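Local coordinates for peptidase M16 inactive domain family protein (PDB 3GWB) that is of unproven function, being a member of the M16 metallopeptidase family to which hydrolase and metal-binding activity can only tentatively be assigned, at residues Met35-Leu40 with Ser364-Val369; Thr19-Lys24 with Tyr192-Val197; Leu252-Leu257 with Gly325-Val330; Arg158-His163 with Glu231-Pro236. All coordinates share one frame; numbering follows the deposited sequence.

Contact 1: Met35-Leu40 with Ser364-Val369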
loop_
_atom_site.group_PDB
_atom_site.type_symbol
_atom_site.label_atom_id
_atom_site.label_comp_id
_atom_site.label_asym_id
_atom_site.label_seq_id
_atom_site.Cartn_x
_atom_site.Cartn_y
_atom_site.Cartn_z
HETATM N N MSE A 35 1.442 -24.625 4.491
HETATM C CA MSE A 35 2.299 -23.566 3.981
HETATM C C MSE A 35 3.295 -23.147 5.041
HETATM O O MSE A 35 3.231 -23.608 6.175
HETATM C CB MSE A 35 1.453 -22.363 3.548
HETATM C CG MSE A 35 0.333 -21.984 4.506
HETATM SE SE MSE A 35 -0.823 -20.739 3.809
HETATM C CE MSE A 35 -0.788 -21.185 2.051
ATOM N N PHE A 36 4.222 -22.275 4.674
ATOM C CA PHE A 36 5.205 -21.820 5.641
ATOM C C PHE A 36 5.751 -20.466 5.233
ATOM O O PHE A 36 5.606 -20.043 4.077
ATOM C CB PHE A 36 6.347 -22.839 5.773
ATOM C CG PHE A 36 7.264 -22.881 4.583
ATOM C CD1 PHE A 36 8.374 -22.045 4.515
ATOM C CD2 PHE A 36 7.010 -23.743 3.526
ATOM C CE1 PHE A 36 9.216 -22.064 3.403
ATOM C CE2 PHE A 36 7.843 -23.772 2.405
ATOM C CZ PHE A 36 8.951 -22.931 2.346
ATOM N N ASP A 37 6.366 -19.793 6.199
ATOM C CA ASP A 37 6.955 -18.485 5.981
ATOM C C ASP A 37 8.441 -18.547 6.283
ATOM O O ASP A 37 8.845 -19.048 7.334
ATOM C CB ASP A 37 6.311 -17.446 6.896
ATOM C CG ASP A 37 4.888 -17.122 6.497
ATOM O OD1 ASP A 37 4.287 -16.218 7.111
ATOM O OD2 ASP A 37 4.369 -17.772 5.569
ATOM N N LEU A 38 9.238 -18.055 5.339
ATOM C CA LEU A 38 10.687 -17.991 5.478
ATOM C C LEU A 38 11.035 -16.508 5.458
ATOM O O LEU A 38 10.630 -15.779 4.553
ATOM C CB LEU A 38 11.376 -18.710 4.314
ATOM C CG LEU A 38 12.894 -18.555 4.164
ATOM C CD1 LEU A 38 13.596 -19.085 5.404
ATOM C CD2 LEU A 38 13.362 -19.314 2.919
ATOM N N ARG A 39 11.783 -16.059 6.455
ATOM C CA ARG A 39 12.156 -14.658 6.531
ATOM C C ARG A 39 13.648 -14.550 6.812
ATOM O O ARG A 39 14.176 -15.229 7.692
ATOM C CB ARG A 39 11.342 -13.976 7.636
ATOM C CG ARG A 39 11.454 -12.457 7.711
ATOM C CD ARG A 39 10.544 -11.937 8.821
ATOM N NE ARG A 39 10.623 -10.489 9.026
ATOM C CZ ARG A 39 10.052 -9.582 8.240
ATOM N NH1 ARG A 39 9.350 -9.961 7.180
ATOM N NH2 ARG A 39 10.177 -8.290 8.523
ATOM N N LEU A 40 14.322 -13.717 6.029
ATOM C CA LEU A 40 15.757 -13.495 6.178
ATOM C C LEU A 40 15.963 -12.058 6.620
ATOM O O LEU A 40 15.502 -11.120 5.971
ATOM C CB LEU A 40 16.485 -13.736 4.852
ATOM C CG LEU A 40 16.873 -15.165 4.449
ATOM C CD1 LEU A 40 15.717 -16.129 4.662
ATOM C CD2 LEU A 40 17.320 -15.160 2.992
ATOM N N SER A 364 -0.514 -16.237 13.700
ATOM C CA SER A 364 -0.276 -16.787 12.370
ATOM C C SER A 364 1.208 -16.982 12.118
ATOM O O SER A 364 2.046 -16.463 12.861
ATOM C CB SER A 364 -0.830 -15.840 11.306
ATOM O OG SER A 364 -0.140 -14.597 11.333
ATOM N N ASN A 365 1.532 -17.713 11.059
ATOM C CA ASN A 365 2.926 -17.947 10.715
ATOM C C ASN A 365 3.649 -16.622 10.445
ATOM O O ASN A 365 4.785 -16.439 10.875
ATOM C CB ASN A 365 3.034 -18.878 9.495
ATOM C CG ASN A 365 2.508 -20.281 9.777
ATOM O OD1 ASN A 365 2.273 -20.648 10.926
ATOM N ND2 ASN A 365 2.333 -21.072 8.729
ATOM N N ALA A 366 2.982 -15.690 9.759
ATOM C CA ALA A 366 3.593 -14.395 9.440
ATOM C C ALA A 366 3.924 -13.578 10.686
ATOM O O ALA A 366 4.977 -12.940 10.761
ATOM C CB ALA A 366 2.669 -13.581 8.528
ATOM N N ASP A 367 3.016 -13.582 11.659
ATOM C CA ASP A 367 3.254 -12.829 12.881
ATOM C C ASP A 367 4.395 -13.462 13.669
ATOM O O ASP A 367 5.276 -12.767 14.164
ATOM C CB ASP A 367 1.994 -12.775 13.745
ATOM C CG ASP A 367 0.950 -11.815 13.196
ATOM O OD1 ASP A 367 1.308 -10.651 12.901
ATOM O OD2 ASP A 367 -0.227 -12.222 13.070
ATOM N N ILE A 368 4.376 -14.783 13.776
ATOM C CA ILE A 368 5.421 -15.500 14.509
ATOM C C ILE A 368 6.781 -15.308 13.844
ATOM O O ILE A 368 7.753 -14.941 14.502
ATOM C CB ILE A 368 5.106 -17.014 14.600
ATOM C CG1 ILE A 368 3.770 -17.225 15.317
ATOM C CG2 ILE A 368 6.213 -17.742 15.359
ATOM C CD1 ILE A 368 3.742 -16.682 16.735
ATOM N N VAL A 369 6.850 -15.536 12.536
ATOM C CA VAL A 369 8.114 -15.394 11.820
ATOM C C VAL A 369 8.694 -13.982 11.999
ATOM O O VAL A 369 9.914 -13.805 12.063
ATOM C CB VAL A 369 7.939 -15.727 10.312
ATOM C CG1 VAL A 369 7.381 -14.513 9.547
ATOM C CG2 VAL A 369 9.276 -16.187 9.736
HETATM O O HOH W 1 2.513 -19.586 5.972
#
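Met-35, a selenomethionine, meets the helix through its backbone: its O looks across to the amide ND2 of Asn-365 at 3.7 Å, too far to bond. Asp-37 carries the polar part of the contact. Its carboxylate stands almost square to the Asn-365 amide, the planes 88° apart. OD1 sits 3.0 Å from Ala-366 N at an angle too poor for a hydrogen bond, yet a negative charge beside the first turn of a helix is probably favourable. OD2 takes a hydrogen bond from a water at 2.6 Å, which in turn accepts one from Asn-365 ND2 at 3.1 Å. An alanine here would strip away both oxygens, and the bridging water is likely to lose its anchor on the strand. Strand 35-42 runs inside a mixed sheet between strands 95-102 and 197-203; helix 365-377 lies on one face, while Phe-36 and Leu-38 point to helix 105-120 on the other. On the same face as Asp-37, Arg-39 swings CG anti to the backbone N (chi1 -171°) and extends past Val-369. The branched valine fits this face: CG2 rests 3.7 Å from Arg-39 CB, and CG1 lodges between Asp-37 CB and Arg-39 CD, 4.1 Å from the latter.

Contact 2: Thr19-Lys24 with Tyr192-Val197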
loop_
_atom_site.group_PDB
_atom_site.type_symbol
_atom_site.label_atom_id
_atom_site.label_comp_id
_atom_site.label_asym_id
_atom_site.label_seq_id
_atom_site.Cartn_x
_atom_site.Cartn_y
_atom_site.Cartn_z
ATOM N N THR A 19 23.916 -22.407 10.899
ATOM C CA THR A 19 24.332 -23.150 9.709
ATOM C C THR A 19 25.859 -23.135 9.663
ATOM O O THR A 19 26.508 -22.443 10.452
ATOM C CB THR A 19 23.821 -22.491 8.413
ATOM O OG1 THR A 19 24.409 -21.189 8.285
ATOM C CG2 THR A 19 22.295 -22.378 8.425
ATOM N N ALA A 20 26.434 -23.885 8.730
ATOM C CA ALA A 20 27.889 -23.945 8.596
ATOM C C ALA A 20 28.499 -22.589 8.245
ATOM O O ALA A 20 29.704 -22.398 8.413
ATOM C CB ALA A 20 28.277 -24.981 7.542
ATOM N N GLU A 21 27.678 -21.652 7.755
ATOM C CA GLU A 21 28.158 -20.311 7.399
ATOM C C GLU A 21 28.030 -19.332 8.553
ATOM O O GLU A 21 28.386 -18.164 8.420
ATOM C CB GLU A 21 27.379 -19.719 6.220
ATOM C CG GLU A 21 27.669 -20.312 4.870
ATOM C CD GLU A 21 27.240 -21.750 4.788
ATOM O OE1 GLU A 21 26.193 -22.082 5.388
ATOM O OE2 GLU A 21 27.939 -22.540 4.122
ATOM N N GLY A 22 27.502 -19.800 9.676
ATOM C CA GLY A 22 27.344 -18.929 10.825
ATOM C C GLY A 22 26.014 -18.192 10.870
ATOM O O GLY A 22 25.850 -17.254 11.648
ATOM N N ALA A 23 25.062 -18.598 10.037
ATOM C CA ALA A 23 23.754 -17.947 10.041
ATOM C C ALA A 23 22.915 -18.449 11.222
ATOM O O ALA A 23 22.885 -19.645 11.521
ATOM C CB ALA A 23 23.020 -18.213 8.718
ATOM N N LYS A 24 22.231 -17.530 11.893
ATOM C CA LYS A 24 21.388 -17.907 13.017
ATOM C C LYS A 24 20.033 -18.362 12.477
ATOM O O LYS A 24 19.396 -17.640 11.717
ATOM C CB LYS A 24 21.183 -16.710 13.943
ATOM C CG LYS A 24 22.463 -16.038 14.389
ATOM C CD LYS A 24 22.173 -14.771 15.196
ATOM C CE LYS A 24 21.440 -15.091 16.493
ATOM N NZ LYS A 24 22.254 -15.989 17.353
ATOM N N TYR A 192 25.039 -8.871 2.597
ATOM C CA TYR A 192 24.163 -10.022 2.460
ATOM C C TYR A 192 24.902 -11.337 2.680
ATOM O O TYR A 192 24.407 -12.414 2.341
ATOM C CB TYR A 192 23.462 -9.994 1.099
ATOM C CG TYR A 192 22.326 -8.983 1.058
ATOM C CD1 TYR A 192 22.589 -7.611 1.061
ATOM C CD2 TYR A 192 20.997 -9.396 1.077
ATOM C CE1 TYR A 192 21.559 -6.680 1.090
ATOM C CE2 TYR A 192 19.950 -8.466 1.106
ATOM C CZ TYR A 192 20.245 -7.112 1.114
ATOM O OH TYR A 192 19.222 -6.195 1.159
ATOM N N ALA A 193 26.093 -11.246 3.265
ATOM C CA ALA A 193 26.894 -12.432 3.558
ATOM C C ALA A 193 26.129 -13.309 4.558
ATOM O O ALA A 193 25.420 -12.806 5.434
ATOM C CB ALA A 193 28.259 -12.021 4.130
ATOM N N ALA A 194 26.268 -14.619 4.415
ATOM C CA ALA A 194 25.584 -15.572 5.280
ATOM C C ALA A 194 25.814 -15.332 6.771
ATOM O O ALA A 194 24.907 -15.507 7.583
ATOM C CB ALA A 194 26.002 -16.983 4.905
ATOM N N GLY A 195 27.027 -14.936 7.140
ATOM C CA GLY A 195 27.306 -14.688 8.544
ATOM C C GLY A 195 26.593 -13.459 9.082
ATOM O O GLY A 195 26.569 -13.232 10.292
ATOM N N ASN A 196 25.995 -12.675 8.186
ATOM C CA ASN A 196 25.301 -11.440 8.558
ATOM C C ASN A 196 23.777 -11.557 8.486
ATOM O O ASN A 196 23.069 -10.547 8.500
ATOM C CB ASN A 196 25.766 -10.307 7.626
ATOM C CG ASN A 196 25.476 -8.929 8.182
ATOM O OD1 ASN A 196 25.806 -8.634 9.328
ATOM N ND2 ASN A 196 24.874 -8.066 7.360
ATOM N N VAL A 197 23.269 -12.781 8.414
ATOM C CA VAL A 197 21.827 -12.968 8.308
ATOM C C VAL A 197 21.192 -13.840 9.387
ATOM O O VAL A 197 21.840 -14.707 9.984
ATOM C CB VAL A 197 21.458 -13.584 6.935
ATOM C CG1 VAL A 197 21.804 -15.076 6.931
ATOM C CG2 VAL A 197 19.962 -13.358 6.633
#
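Glu-21 and Gly-195 meet through flat peptide units, for no ring takes part between these two loops. The Glu-21 carbonyl oxygen lies 3.6 Å from the hydrogen-bearing CA of Gly-195. The other flat group, the Glu-21 carboxylate, turns away to Ser-218 of helix 207-220, which bonds its OE1. Its aliphatic root stays behind: CB presses on Ala-194 CB at a tight 3.3 Å; CG, turned anti to the carbonyl carbon (chi1 -73°), lies 3.7 Å from the same Ala-194 CB, and the bend at the next bond (chi2 66°) carries the carboxylate off. A small methyl is what this site accepts.

Ala-23 comes next, its CB set 3.5 Å from Ala-194 O and 3.8 Å from Val-197 CG1, again with little bulk to spare. Val-197 also reaches Leu-40 and Phe-42 of the neighbouring strand. Residues 19-22 form a type I beta turn, the loop of the hairpin joining strands 15-18 and 24-29. Gly-22, the last residue of the turn, has phi 90°, where a side chain would press on the carbonyl oxygen before it. Thr-19 OG1 braces the loop, accepting from Ala-23 N at 3.2 Å and more weakly from Glu-21 N, with Ser-218 OG as a further partner.

Where the loops end, Lys-24 N gives Val-197 O a weak hydrogen bond of 3.4 Å, and Lys-24 also pairs with Ile-199, starting the parallel pairing of strands 24-29 and 197-203. The chemistry is thus mainly methyl groups and backbone, so the fit depends on small residues more than on charge, and one carboxylate oxygen, OE1, is bonded by Ser-218.

Contact 3: Leu252-Leu257 with Gly325-Val330; sequences LMLAQL and GTLKLV
Leu-327 is the bump that the strand receives. From the helix its CD1 methyl comes down obliquely on the branched end of Leu-254, touching CD2 at 4.0 Å, with Leu-254 CD1 just as near and CG hardly farther; the fork of one leucine thus cradles a single methyl of the other. The reach of that methyl follows from its first torsion, which places CG anti to the backbone N (chi1 176°) and so bends a side chain that leaves the helix obliquely in toward the strand.

Leu-252, two residues earlier and therefore on the same face of the strand, fills the hollow beside this pair. Its CD1 settles over the helix backbone between Thr-326 and Leu-327, 4.1 Å from Leu-327 N and 4.3 Å from Thr-326 CG2, while CD2 lies against Leu-327 CB. On the other flank Val-330 CG1 reaches Leu-254 CD2 at 4.3 Å. Residues 326, 327 and 330 make one stripe along the helix, and two leucines of the strand fit against it. Leucine suits both sides because its forked end can close round a neighbour's methyl, and the smaller valine and threonine fill in beside Leu-327. Thr-326 buries its hydroxyl at little cost, since OG1 bonds to Met-322 O one turn back.

The short segments' axes pass 10.1 Å apart and run roughly the same way, 28° between them, the helix laid along one face of the sheet. Strand 249-257 is flanked by strands 311-319 and 414-419. Helix 284-292 packs beside Thr-326 and Val-330 through Val-289, whereas Met-253 and Ala-255 turn to helix 147-160 on the reverse face.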
loop_
_atom_site.group_PDB
_atom_site.type_symbol
_atom_site.label_atom_id
_atom_site.label_comp_id
_atom_site.label_asym_id
_atom_site.label_seq_id
_atom_site.Cartn_x
_atom_site.Cartn_y
_atom_site.Cartn_z
ATOM N N LEU A 252 3.087 18.616 13.753
ATOM C CA LEU A 252 3.837 18.713 15.000
ATOM C C LEU A 252 4.511 17.385 15.329
ATOM O O LEU A 252 3.870 16.335 15.328
ATOM C CB LEU A 252 2.899 19.079 16.153
ATOM C CG LEU A 252 2.138 20.404 16.119
ATOM C CD1 LEU A 252 1.091 20.400 17.228
ATOM C CD2 LEU A 252 3.111 21.566 16.287
HETATM N N MSE A 253 5.803 17.436 15.626
HETATM C CA MSE A 253 6.541 16.232 15.975
HETATM C C MSE A 253 7.450 16.508 17.162
HETATM O O MSE A 253 8.196 17.488 17.171
HETATM C CB MSE A 253 7.382 15.760 14.789
HETATM C CG MSE A 253 6.585 15.481 13.534
HETATM SE SE MSE A 253 7.617 14.655 12.321
HETATM C CE MSE A 253 7.740 13.049 13.040
ATOM N N LEU A 254 7.369 15.649 18.169
ATOM C CA LEU A 254 8.194 15.780 19.362
ATOM C C LEU A 254 8.927 14.464 19.507
ATOM O O LEU A 254 8.373 13.409 19.202
ATOM C CB LEU A 254 7.340 16.027 20.607
ATOM C CG LEU A 254 6.420 17.248 20.620
ATOM C CD1 LEU A 254 5.189 16.970 19.770
ATOM C CD2 LEU A 254 6.001 17.553 22.054
ATOM N N ALA A 255 10.168 14.513 19.977
ATOM C CA ALA A 255 10.935 13.293 20.119
ATOM C C ALA A 255 12.194 13.459 20.947
ATOM O O ALA A 255 12.633 14.571 21.233
ATOM C CB ALA A 255 11.306 12.756 18.731
ATOM N N GLN A 256 12.756 12.315 21.321
ATOM C CA GLN A 256 13.989 12.229 22.081
ATOM C C GLN A 256 14.413 10.785 21.942
ATOM O O GLN A 256 13.649 9.966 21.424
ATOM C CB GLN A 256 13.771 12.590 23.552
ATOM C CG GLN A 256 12.664 11.839 24.263
ATOM C CD GLN A 256 12.527 12.287 25.713
ATOM O OE1 GLN A 256 13.274 11.838 26.591
ATOM N NE2 GLN A 256 11.593 13.196 25.962
ATOM N N LEU A 257 15.625 10.467 22.377
ATOM C CA LEU A 257 16.110 9.105 22.265
ATOM C C LEU A 257 15.303 8.162 23.139
ATOM O O LEU A 257 15.064 8.439 24.313
ATOM C CB LEU A 257 17.587 9.031 22.654
ATOM C CG LEU A 257 18.559 9.757 21.723
ATOM C CD1 LEU A 257 19.992 9.544 22.212
ATOM C CD2 LEU A 257 18.401 9.220 20.307
ATOM N N GLY A 325 -1.090 26.478 20.581
ATOM C CA GLY A 325 -1.728 26.009 21.796
ATOM C C GLY A 325 -1.751 24.495 21.924
ATOM O O GLY A 325 -1.615 23.955 23.021
ATOM N N THR A 326 -1.924 23.808 20.802
ATOM C CA THR A 326 -1.973 22.354 20.806
ATOM C C THR A 326 -0.638 21.750 21.235
ATOM O O THR A 326 -0.607 20.742 21.942
ATOM C CB THR A 326 -2.365 21.812 19.417
ATOM O OG1 THR A 326 -3.607 22.405 19.014
ATOM C CG2 THR A 326 -2.545 20.299 19.462
ATOM N N LEU A 327 0.460 22.364 20.811
ATOM C CA LEU A 327 1.787 21.876 21.168
ATOM C C LEU A 327 2.011 21.967 22.676
ATOM O O LEU A 327 2.617 21.080 23.273
ATOM C CB LEU A 327 2.872 22.676 20.439
ATOM C CG LEU A 327 4.322 22.319 20.796
ATOM C CD1 LEU A 327 4.618 20.880 20.409
ATOM C CD2 LEU A 327 5.278 23.264 20.079
ATOM N N LYS A 328 1.533 23.052 23.282
ATOM C CA LYS A 328 1.672 23.248 24.720
ATOM C C LYS A 328 0.868 22.178 25.436
ATOM O O LYS A 328 1.327 21.605 26.422
ATOM C CB LYS A 328 1.141 24.620 25.139
ATOM C CG LYS A 328 1.790 25.797 24.439
ATOM C CD LYS A 328 3.246 25.961 24.829
ATOM C CE LYS A 328 3.852 27.198 24.169
ATOM N NZ LYS A 328 3.096 28.437 24.499
ATOM N N LEU A 329 -0.342 21.929 24.938
ATOM C CA LEU A 329 -1.231 20.930 25.520
ATOM C C LEU A 329 -0.586 19.549 25.510
ATOM O O LEU A 329 -0.547 18.872 26.533
ATOM C CB LEU A 329 -2.562 20.880 24.750
ATOM C CG LEU A 329 -3.549 19.748 25.076
ATOM C CD1 LEU A 329 -4.019 19.868 26.520
ATOM C CD2 LEU A 329 -4.737 19.800 24.117
ATOM N N VAL A 330 -0.083 19.135 24.350
ATOM C CA VAL A 330 0.553 17.827 24.229
ATOM C C VAL A 330 1.703 17.712 25.222
ATOM O O VAL A 330 1.854 16.693 25.895
ATOM C CB VAL A 330 1.089 17.596 22.799
ATOM C CG1 VAL A 330 1.956 16.348 22.754
ATOM C CG2 VAL A 330 -0.074 17.440 21.837
#

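Contact 4: Arg158-His163 with Glu231-Pro236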
loop_
_atom_site.group_PDB
_atom_site.type_symbol
_atom_site.label_atom_id
_atom_site.label_comp_id
_atom_site.label_asym_id
_atom_site.label_seq_id
_atom_site.Cartn_x
_atom_site.Cartn_y
_atom_site.Cartn_z
ATOM N N ARG A 158 18.290 16.329 13.912
ATOM C CA ARG A 158 18.541 16.963 15.205
ATOM C C ARG A 158 18.753 15.930 16.306
ATOM O O ARG A 158 19.555 16.125 17.217
ATOM C CB ARG A 158 17.365 17.874 15.574
ATOM C CG ARG A 158 17.300 19.174 14.776
ATOM C CD ARG A 158 15.919 19.804 14.857
ATOM N NE ARG A 158 15.852 21.072 14.138
ATOM C CZ ARG A 158 16.193 22.245 14.661
ATOM N NH1 ARG A 158 16.620 22.310 15.914
ATOM N NH2 ARG A 158 16.121 23.350 13.929
ATOM N N LEU A 159 18.036 14.818 16.199
ATOM C CA LEU A 159 18.102 13.743 17.180
ATOM C C LEU A 159 19.400 12.932 17.141
ATOM O O LEU A 159 19.989 12.640 18.184
ATOM C CB LEU A 159 16.920 12.794 16.961
ATOM C CG LEU A 159 16.026 12.378 18.131
ATOM C CD1 LEU A 159 15.331 13.596 18.703
ATOM C CD2 LEU A 159 14.988 11.366 17.642
ATOM N N TYR A 160 19.839 12.571 15.938
ATOM C CA TYR A 160 21.038 11.744 15.770
ATOM C C TYR A 160 22.322 12.401 15.245
ATOM O O TYR A 160 23.375 11.766 15.235
ATOM C CB TYR A 160 20.684 10.558 14.874
ATOM C CG TYR A 160 19.760 9.563 15.530
ATOM C CD1 TYR A 160 20.256 8.612 16.416
ATOM C CD2 TYR A 160 18.389 9.573 15.273
ATOM C CE1 TYR A 160 19.419 7.688 17.034
ATOM C CE2 TYR A 160 17.534 8.644 15.892
ATOM C CZ TYR A 160 18.065 7.707 16.771
ATOM O OH TYR A 160 17.252 6.784 17.392
ATOM N N GLY A 161 22.247 13.648 14.797
ATOM C CA GLY A 161 23.446 14.309 14.298
ATOM C C GLY A 161 24.198 13.540 13.216
ATOM O O GLY A 161 23.677 13.339 12.116
ATOM N N THR A 162 25.422 13.106 13.514
ATOM C CA THR A 162 26.227 12.375 12.535
ATOM C C THR A 162 26.083 10.862 12.645
ATOM O O THR A 162 26.742 10.107 11.921
ATOM C CB THR A 162 27.728 12.728 12.655
ATOM O OG1 THR A 162 28.145 12.601 14.020
ATOM C CG2 THR A 162 27.981 14.144 12.181
ATOM N N HIS A 163 25.224 10.423 13.555
ATOM C CA HIS A 163 24.988 9.003 13.762
ATOM C C HIS A 163 24.346 8.401 12.506
ATOM O O HIS A 163 23.540 9.052 11.844
ATOM C CB HIS A 163 24.062 8.808 14.958
ATOM C CG HIS A 163 23.825 7.376 15.304
ATOM N ND1 HIS A 163 24.665 6.663 16.129
ATOM C CD2 HIS A 163 22.862 6.513 14.905
ATOM C CE1 HIS A 163 24.227 5.421 16.229
ATOM N NE2 HIS A 163 23.134 5.302 15.496
ATOM N N GLU A 231 27.403 1.937 16.938
ATOM C CA GLU A 231 27.586 2.499 18.268
ATOM C C GLU A 231 26.352 3.267 18.717
ATOM O O GLU A 231 25.459 3.539 17.919
ATOM C CB GLU A 231 28.812 3.414 18.283
ATOM C CG GLU A 231 30.076 2.723 17.794
ATOM C CD GLU A 231 31.345 3.447 18.199
ATOM O OE1 GLU A 231 31.475 4.652 17.879
ATOM O OE2 GLU A 231 32.212 2.804 18.834
ATOM N N GLN A 232 26.302 3.601 20.001
ATOM C CA GLN A 232 25.177 4.340 20.564
ATOM C C GLN A 232 25.294 5.827 20.261
ATOM O O GLN A 232 26.386 6.385 20.286
ATOM C CB GLN A 232 25.121 4.136 22.080
ATOM C CG GLN A 232 24.681 2.747 22.497
ATOM C CD GLN A 232 23.192 2.531 22.306
ATOM O OE1 GLN A 232 22.608 2.977 21.316
ATOM N NE2 GLN A 232 22.570 1.833 23.248
ATOM N N PRO A 233 24.157 6.490 19.979
ATOM C CA PRO A 233 24.150 7.923 19.675
ATOM C C PRO A 233 24.363 8.744 20.940
ATOM O O PRO A 233 24.214 8.237 22.051
ATOM C CB PRO A 233 22.760 8.137 19.086
ATOM C CG PRO A 233 21.927 7.200 19.905
ATOM C CD PRO A 233 22.788 5.940 19.938
ATOM N N ALA A 234 24.722 10.010 20.770
ATOM C CA ALA A 234 24.923 10.891 21.907
ATOM C C ALA A 234 23.581 11.534 22.221
ATOM O O ALA A 234 22.749 11.703 21.331
ATOM C CB ALA A 234 25.940 11.960 21.568
ATOM N N GLU A 235 23.369 11.880 23.487
ATOM C CA GLU A 235 22.128 12.526 23.902
ATOM C C GLU A 235 22.074 13.917 23.284
ATOM O O GLU A 235 22.894 14.771 23.607
ATOM C CB GLU A 235 22.085 12.660 25.427
ATOM C CG GLU A 235 21.822 11.363 26.169
ATOM C CD GLU A 235 20.370 10.947 26.090
ATOM O OE1 GLU A 235 19.864 10.773 24.961
ATOM O OE2 GLU A 235 19.734 10.801 27.156
ATOM N N PRO A 236 21.109 14.165 22.387
ATOM C CA PRO A 236 21.007 15.484 21.763
ATOM C C PRO A 236 20.453 16.514 22.745
ATOM O O PRO A 236 19.738 16.162 23.683
ATOM C CB PRO A 236 20.050 15.233 20.607
ATOM C CG PRO A 236 19.107 14.243 21.208
ATOM C CD PRO A 236 20.041 13.275 21.901
HETATM O O HOH W 2 22.753 12.503 18.762
HETATM O O HOH W 3 24.967 11.017 17.983
#
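Pro-233 CB rests in the angle between two aromatic rings. It lies over one face of the His-163 ring, a CH-pi contact 4.1 Å from the centroid and 22° off the normal. The same carbon meets the edge of Tyr-160, 3.7 Å from CD1. The compact, rigid ring of proline suits this corner. Pro-236 covers the helix end, its CB 3.5 Å from Arg-158 O and its CG equally near Leu-159 O.

Two waters join the backbones: one donates to Leu-159 O and to Ala-234 O at 2.7 Å, the other donates to Tyr-160 O and accepts from Ala-234 N at 3.0 Å.

Further out, Gly-161, at positive phi, is the second residue of a type II' turn closed by His-163 N to Tyr-160 O. The histidine's CG stands anti to the backbone N (chi1 -176°), swinging the ring under Pro-233, while Tyr-165 meets it edge-to-face. An alanine for His-163 would probably leave one flank of Pro-233 without its ring and Tyr-165 without its partner.

Tyr-160 OH bonds to Arg-309 O. Leu-257 of strand 249-257 packs on Tyr-160 and both prolines, so the connection from helix 207-220 to strand 239-244 runs over the end of helix 147-160 beside the second sheet.

The four contacts divide between the two larger sheets of the chain. Contacts 1 and 2 belong to the six-stranded sheet, centres about 19 Å apart, and touch where Leu-40 CB meets Val-197 CG2 at 3.9 Å. Contacts 3 and 4 lie by the five-stranded sheet, centres about 20 Å apart, joined by Leu-257. Contacts 1 and 3 have centres about 37 Å apart, on opposite sides of the chain's centre. In sequence contacts 3 and 4 fall within the span between the segments of contact 1, with contact 4 closing before contact 3 opens; contacts 2 and 4 interleave. Residues 231-236 lie on the link between the sheets, consistent with the paired alpha/beta domains of M16 proteins.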